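Local coordinates for protein 4-alpha-glucanotransferase (Streptococcus agalactiae, PDB 6M6T) that belongs to the amylomaltases, carbohydrate-active enzymes of the TIM-barrel clan, and holds glycans in pockets lined largely by loops of its barrel, at residues H297-S302 / L345-E350; I341-G346 / P362-M367. One frame throughout, in Å; residues are numbered along the deposited sequence.

Contact 1: H297-S302 / L345-E350; sequences HFKGFS and LGYIDE. With AC1 (4,6-dideoxy-4-{[(1S,4R,5S,6S)-4,5,6-trihydroxy-3-(hydroxymethyl)cyclohex-2-en-1-yl]amino}-alpha-D-glucopyranose), chain J; GLC (alpha-D-glucopyranose), chain B.
Lys299 reaches across to the backbone of Tyr347, its NZ donating a hydrogen bond of 2.8 Å to Tyr347 O. The ammonium group meets the carbonyl at a C=O...N angle of 135°, slightly tilted out of its plane. With CG anti to the backbone N (chi1 -175°), the lysine chain leaves toward 345-350, and bends at chi2 and chi4 bring its end round to the acceptor. On the way Lys299 CE passes 3.5 Å from Asp349 OD1, while Lys299 NZ stays 4.1 Å from that oxygen, beyond salt-bridge range. Asp349 occupies the N-cap position of helix 350-359, its OD2 making a weak hydrogen bond to Arg351 N. At the base of the lysine, CB lies over one face of the His297 ring, offset toward the rim. Lys299 O takes two bonds, from Ser302 N and from Ser302 OG, the latter at 3.1 Å in the carbonyl plane on a lone pair. The Tyr347 side chain leads away from the lysine to the glycan: its OH accepts a 3.0 Å hydrogen bond from AC1 O3 and is also bonded to Pro250 O, with AC1 O2B at the ring's edge. Trp319 makes a cation-pi contact with Lys299 and packs on the Tyr347 ring. Lys299 thus holds, by one charged hydrogen bond, the carbonyl of the residue whose phenol meets AC1, which probably helps to position it, and the nearby Asp349 carboxylate would probably favour the lysine's positive charge.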
# COMPACT_ATOMS: atom_id res chain seq x y z
N HIS A 297 -5.74 -5.72 -6.78
CA HIS A 297 -6.81 -5.75 -7.79
C HIS A 297 -6.41 -6.56 -9.02
O HIS A 297 -6.35 -6.07 -10.15
CB HIS A 297 -7.20 -4.33 -8.20
CG HIS A 297 -8.45 -4.27 -9.00
ND1 HIS A 297 -9.67 -4.65 -8.49
CD2 HIS A 297 -8.69 -3.84 -10.27
CE1 HIS A 297 -10.61 -4.47 -9.41
NE2 HIS A 297 -10.03 -3.97 -10.49
N PHE A 298 -6.13 -7.84 -8.77
CA PHE A 298 -5.72 -8.77 -9.81
C PHE A 298 -6.78 -8.90 -10.90
O PHE A 298 -6.46 -9.16 -12.07
CB PHE A 298 -5.42 -10.13 -9.15
CG PHE A 298 -4.44 -10.97 -9.91
CD1 PHE A 298 -3.11 -10.58 -10.03
CD2 PHE A 298 -4.85 -12.15 -10.50
CE1 PHE A 298 -2.22 -11.36 -10.72
CE2 PHE A 298 -3.97 -12.94 -11.20
CZ PHE A 298 -2.65 -12.55 -11.32
N LYS A 299 -8.05 -8.70 -10.53
CA LYS A 299 -9.13 -8.71 -11.50
C LYS A 299 -8.82 -7.79 -12.67
O LYS A 299 -9.09 -8.12 -13.84
CB LYS A 299 -10.44 -8.30 -10.82
CG LYS A 299 -11.69 -8.38 -11.73
CD LYS A 299 -11.68 -9.66 -12.58
CE LYS A 299 -12.70 -9.58 -13.66
NZ LYS A 299 -13.90 -9.00 -13.06
N GLY A 300 -8.22 -6.64 -12.38
CA GLY A 300 -7.90 -5.64 -13.39
C GLY A 300 -6.96 -6.12 -14.48
O GLY A 300 -6.84 -5.43 -15.50
N PHE A 301 -6.30 -7.26 -14.29
CA PHE A 301 -5.44 -7.81 -15.34
C PHE A 301 -6.18 -8.78 -16.26
O PHE A 301 -5.65 -9.14 -17.31
CB PHE A 301 -4.20 -8.46 -14.72
CG PHE A 301 -3.29 -7.47 -14.08
CD1 PHE A 301 -2.34 -6.80 -14.84
CD2 PHE A 301 -3.44 -7.14 -12.74
CE1 PHE A 301 -1.52 -5.84 -14.27
CE2 PHE A 301 -2.61 -6.18 -12.15
CZ PHE A 301 -1.65 -5.53 -12.92
N SER A 302 -7.40 -9.19 -15.90
CA SER A 302 -8.24 -9.97 -16.79
C SER A 302 -9.32 -9.11 -17.45
O SER A 302 -9.49 -9.15 -18.67
CB SER A 302 -8.88 -11.14 -16.03
OG SER A 302 -10.01 -10.72 -15.26
N LEU A 345 -9.87 -10.58 -5.10
CA LEU A 345 -11.17 -10.47 -4.47
C LEU A 345 -12.16 -9.79 -5.40
O LEU A 345 -11.85 -8.77 -6.02
CB LEU A 345 -11.06 -9.69 -3.16
CG LEU A 345 -10.41 -10.56 -2.08
CD1 LEU A 345 -9.54 -9.71 -1.18
CD2 LEU A 345 -11.48 -11.31 -1.27
N GLY A 346 -13.34 -10.37 -5.52
CA GLY A 346 -14.44 -9.74 -6.25
C GLY A 346 -14.49 -10.13 -7.71
O GLY A 346 -13.48 -10.44 -8.34
N TYR A 347 -15.72 -10.13 -8.24
CA TYR A 347 -15.97 -10.14 -9.69
C TYR A 347 -15.21 -11.27 -10.37
O TYR A 347 -14.74 -11.14 -11.50
CB TYR A 347 -15.62 -8.78 -10.32
CG TYR A 347 -16.18 -7.61 -9.53
CD1 TYR A 347 -17.49 -7.18 -9.72
CD2 TYR A 347 -15.42 -6.96 -8.57
CE1 TYR A 347 -18.00 -6.14 -8.99
CE2 TYR A 347 -15.93 -5.94 -7.84
CZ TYR A 347 -17.21 -5.52 -8.05
OH TYR A 347 -17.71 -4.48 -7.31
N ILE A 348 -15.07 -12.39 -9.66
CA ILE A 348 -14.33 -13.52 -10.20
C ILE A 348 -15.15 -14.18 -11.30
O ILE A 348 -16.32 -14.53 -11.10
CB ILE A 348 -13.96 -14.51 -9.08
CG1 ILE A 348 -12.84 -13.90 -8.21
CG2 ILE A 348 -13.54 -15.85 -9.68
CD1 ILE A 348 -12.18 -14.88 -7.24
N ASP A 349 -14.55 -14.31 -12.47
CA ASP A 349 -15.08 -15.07 -13.58
C ASP A 349 -13.95 -15.95 -14.08
O ASP A 349 -12.79 -15.79 -13.67
CB ASP A 349 -15.64 -14.15 -14.69
CG ASP A 349 -14.54 -13.46 -15.52
OD1 ASP A 349 -13.76 -12.66 -14.96
OD2 ASP A 349 -14.46 -13.75 -16.74
N GLU A 350 -14.29 -16.90 -14.96
CA GLU A 350 -13.32 -17.94 -15.31
C GLU A 350 -12.10 -17.39 -16.04
O GLU A 350 -11.08 -18.08 -16.11
CB GLU A 350 -14.02 -19.06 -16.12
CG GLU A 350 -14.31 -20.32 -15.25
CD GLU A 350 -15.55 -20.17 -14.34
OE1 GLU A 350 -15.82 -21.09 -13.53
OE2 GLU A 350 -16.26 -19.15 -14.42
C1 AC1 J . -17.24 -7.49 -2.45
O2 AC1 J . -18.58 -6.14 -3.96
C2 AC1 J . -17.41 -6.13 -3.11
C4A AC1 J . -10.49 -4.38 -4.54
C3 AC1 J . -16.23 -5.86 -3.99
O3 AC1 J . -16.43 -4.59 -4.58
C4 AC1 J . -14.95 -5.86 -3.15
N4A AC1 J . -13.75 -5.73 -3.99
C5 AC1 J . -14.80 -7.17 -2.40
O5 AC1 J . -16.01 -7.48 -1.63
C6 AC1 J . -13.55 -7.06 -1.50
C1B AC1 J . -13.38 -4.36 -4.36
C2B AC1 J . -12.62 -4.48 -5.64
O2B AC1 J . -13.43 -5.25 -6.53
C3B AC1 J . -11.35 -5.24 -5.38
O3B AC1 J . -10.64 -5.46 -6.59
O4 AC1 J . -9.30 -5.11 -4.19
C5B AC1 J . -11.19 -3.90 -3.42
C7B AC1 J . -12.58 -3.84 -3.36
C6B AC1 J . -10.37 -3.37 -2.26
O6B AC1 J . -9.14 -4.10 -2.26
C1 GLC B . -18.06 -12.69 -3.32
C2 GLC B . -16.63 -12.09 -3.52
C3 GLC B . -16.50 -10.71 -2.83
C4 GLC B . -17.55 -9.86 -3.57
C5 GLC B . -18.93 -10.37 -3.11
C6 GLC B . -20.06 -9.39 -3.47
O1 GLC B . -18.26 -13.09 -1.95
O2 GLC B . -15.58 -12.98 -3.08
O3 GLC B . -15.16 -10.22 -2.97
O4 GLC B . -17.33 -8.40 -3.56
O5 GLC B . -19.11 -11.73 -3.71
O6 GLC B . -21.04 -9.28 -2.42

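Contact 2: I341-G346 / P362-M367; sequences IAENLG and PGMKIM. With AC1 (4,6-dideoxy-4-{[(1S,4R,5S,6S)-4,5,6-trihydroxy-3-(hydroxymethyl)cyclohex-2-en-1-yl]amino}-alpha-D-glucopyranose), chain J; GLC (alpha-D-glucopyranose), chain B.
Two nearly straight hydrogen bonds join Ala342 and Asn344 to 362-367. Ala342 N donates to Pro362 O over 2.8 Å (174° at the hydrogen), a backbone bond. Further along, the side chain of Asn344 stands in for a backbone acceptor: its OD1 receives Met364 N at 3.0 Å, tilted 20° from the amide plane. The chi1 of 60° sets CG between the backbone N and carbonyl carbon, turning the amide in toward Met364. Between these bonds, Gly363 CA makes a CH...O contact of 3.3 Å with Ala342 O. Met364 points back at 341-346; its CG lies by Ala342 O and its SD comes 3.5 Å from Glu343 CG. Leu345 and Ile366 cross at about a right angle, Leu345 CD1 lying 3.6 Å from Ile366 CG1, and at the other end Ile341 CG2 meets the Pro362 ring at CG, 4.0 Å away. Outside this shell, His297 N donates to Glu343 OE2, an oxygen that lies close to AC1 O4, while Ile366 N bonds to Asp380 OD1 and helix 350-359 packs on Ala342 and Asn344. Strand 340-342, helix 350-359 and strand 363-366 form a beta-alpha-beta crossover, and their pairing joins the two outer strands of the eight-stranded parallel sheet, closing it into the TIM barrel with the glycan pocket beyond the strand ends.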
# COMPACT_ATOMS: atom_id res chain seq x y z
N ILE A 341 2.13 -12.44 -4.66
CA ILE A 341 0.82 -12.91 -4.24
C ILE A 341 -0.21 -12.03 -4.91
O ILE A 341 -0.00 -10.82 -5.08
CB ILE A 341 0.64 -12.94 -2.72
CG1 ILE A 341 0.56 -11.53 -2.15
CG2 ILE A 341 1.77 -13.73 -2.06
CD1 ILE A 341 0.43 -11.49 -0.65
N ALA A 342 -1.31 -12.65 -5.34
CA ALA A 342 -2.32 -12.00 -6.16
C ALA A 342 -3.57 -11.72 -5.33
O ALA A 342 -4.11 -12.63 -4.68
CB ALA A 342 -2.68 -12.88 -7.35
N GLU A 343 -4.02 -10.48 -5.36
CA GLU A 343 -5.22 -10.06 -4.64
C GLU A 343 -6.41 -10.23 -5.58
O GLU A 343 -6.68 -9.37 -6.41
CB GLU A 343 -5.07 -8.62 -4.17
CG GLU A 343 -6.01 -8.21 -3.04
CD GLU A 343 -7.29 -7.54 -3.56
OE1 GLU A 343 -8.37 -8.13 -3.41
OE2 GLU A 343 -7.23 -6.41 -4.11
N ASN A 344 -7.13 -11.35 -5.46
CA ASN A 344 -8.15 -11.64 -6.46
C ASN A 344 -9.57 -11.60 -5.89
O ASN A 344 -10.38 -12.48 -6.17
CB ASN A 344 -7.88 -13.01 -7.10
CG ASN A 344 -7.87 -14.14 -6.09
OD1 ASN A 344 -7.54 -13.95 -4.92
ND2 ASN A 344 -8.25 -15.32 -6.55
N LEU A 345 -9.87 -10.58 -5.10
CA LEU A 345 -11.17 -10.47 -4.47
C LEU A 345 -12.16 -9.79 -5.40
O LEU A 345 -11.85 -8.77 -6.02
CB LEU A 345 -11.06 -9.69 -3.16
CG LEU A 345 -10.41 -10.56 -2.08
CD1 LEU A 345 -9.54 -9.71 -1.18
CD2 LEU A 345 -11.48 -11.31 -1.27
N GLY A 346 -13.34 -10.37 -5.52
CA GLY A 346 -14.44 -9.74 -6.25
C GLY A 346 -14.49 -10.13 -7.71
O GLY A 346 -13.48 -10.44 -8.34
N PRO A 362 -0.05 -17.59 -5.11
CA PRO A 362 -1.15 -17.63 -4.15
C PRO A 362 -2.16 -16.51 -4.38
O PRO A 362 -1.83 -15.39 -4.78
CB PRO A 362 -0.45 -17.48 -2.79
CG PRO A 362 1.03 -17.56 -3.06
CD PRO A 362 1.24 -17.93 -4.49
N GLY A 363 -3.42 -16.83 -4.12
CA GLY A 363 -4.47 -15.85 -4.03
C GLY A 363 -4.96 -15.70 -2.60
O GLY A 363 -4.44 -16.29 -1.67
N MET A 364 -6.02 -14.91 -2.46
CA MET A 364 -6.46 -14.49 -1.14
C MET A 364 -7.71 -15.25 -0.70
O MET A 364 -8.43 -15.85 -1.51
CB MET A 364 -6.72 -12.99 -1.13
CG MET A 364 -5.47 -12.17 -1.43
SD MET A 364 -5.43 -10.62 -0.52
CE MET A 364 -3.68 -10.23 -0.58
N LYS A 365 -7.94 -15.23 0.62
CA LYS A 365 -9.15 -15.74 1.26
C LYS A 365 -9.44 -14.82 2.44
O LYS A 365 -8.64 -14.73 3.38
CB LYS A 365 -8.98 -17.20 1.73
CG LYS A 365 -9.04 -18.27 0.62
CD LYS A 365 -10.41 -18.32 -0.09
CE LYS A 365 -10.39 -19.18 -1.36
NZ LYS A 365 -9.48 -20.37 -1.23
N ILE A 366 -10.55 -14.10 2.37
CA ILE A 366 -10.91 -13.12 3.39
C ILE A 366 -12.05 -13.73 4.19
O ILE A 366 -13.20 -13.70 3.77
CB ILE A 366 -11.28 -11.76 2.79
CG1 ILE A 366 -10.05 -11.13 2.12
CG2 ILE A 366 -11.85 -10.81 3.86
CD1 ILE A 366 -10.08 -9.60 2.07
N MET A 367 -11.73 -14.25 5.37
CA MET A 367 -12.71 -15.02 6.12
C MET A 367 -13.95 -14.22 6.47
O MET A 367 -14.98 -14.82 6.83
CB MET A 367 -12.11 -15.53 7.42
CG MET A 367 -12.67 -16.86 7.92
SD MET A 367 -11.66 -17.37 9.33
CE MET A 367 -10.33 -16.18 9.17
C1 AC1 J . -17.24 -7.49 -2.45
O2 AC1 J . -18.58 -6.14 -3.96
C2 AC1 J . -17.41 -6.13 -3.11
C4A AC1 J . -10.49 -4.38 -4.54
C3 AC1 J . -16.23 -5.86 -3.99
O3 AC1 J . -16.43 -4.59 -4.58
C4 AC1 J . -14.95 -5.86 -3.15
N4A AC1 J . -13.75 -5.73 -3.99
C5 AC1 J . -14.80 -7.17 -2.40
O5 AC1 J . -16.01 -7.48 -1.63
C6 AC1 J . -13.55 -7.06 -1.50
C1B AC1 J . -13.38 -4.36 -4.36
C2B AC1 J . -12.62 -4.48 -5.64
O2B AC1 J . -13.43 -5.25 -6.53
C3B AC1 J . -11.35 -5.24 -5.38
O3B AC1 J . -10.64 -5.46 -6.59
O4 AC1 J . -9.30 -5.11 -4.19
C5B AC1 J . -11.19 -3.90 -3.42
C7B AC1 J . -12.58 -3.84 -3.36
C6B AC1 J . -10.37 -3.37 -2.26
O6B AC1 J . -9.14 -4.10 -2.26
C1 GLC B . -18.06 -12.69 -3.32
C2 GLC B . -16.63 -12.09 -3.52
C3 GLC B . -16.50 -10.71 -2.83
C4 GLC B . -17.55 -9.86 -3.57
C5 GLC B . -18.93 -10.37 -3.11
C6 GLC B . -20.06 -9.39 -3.47
O1 GLC B . -18.26 -13.09 -1.95
O2 GLC B . -15.58 -12.98 -3.08
O3 GLC B . -15.16 -10.22 -2.97
O4 GLC B . -17.33 -8.40 -3.56
O5 GLC B . -19.11 -11.73 -3.71
O6 GLC B . -21.04 -9.28 -2.42

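Overall arrangement
Along the chain the order is 297-302, then 341-346 running into 345-350 through the shared Leu345 and Gly346, then 362-367. The centres of contact 1 and contact 2 lie about 10 Å apart, on the same side of the chain's centre. Contact 2 sits on barrel strands 340-342 and 363-366, whereas contact 1 joins the loops that follow strands 292-295 and 340-342. They meet directly: Phe298 N probably bonds to Glu343 O, and the Phe298 ring packs on Ala342 and on Leu356 of helix 350-359. Both contacts touch AC1 and GLC, so the loops following neighbouring strands 292-295 and 340-342 supply part of one glycan pocket, with strand 363-366 packed alongside.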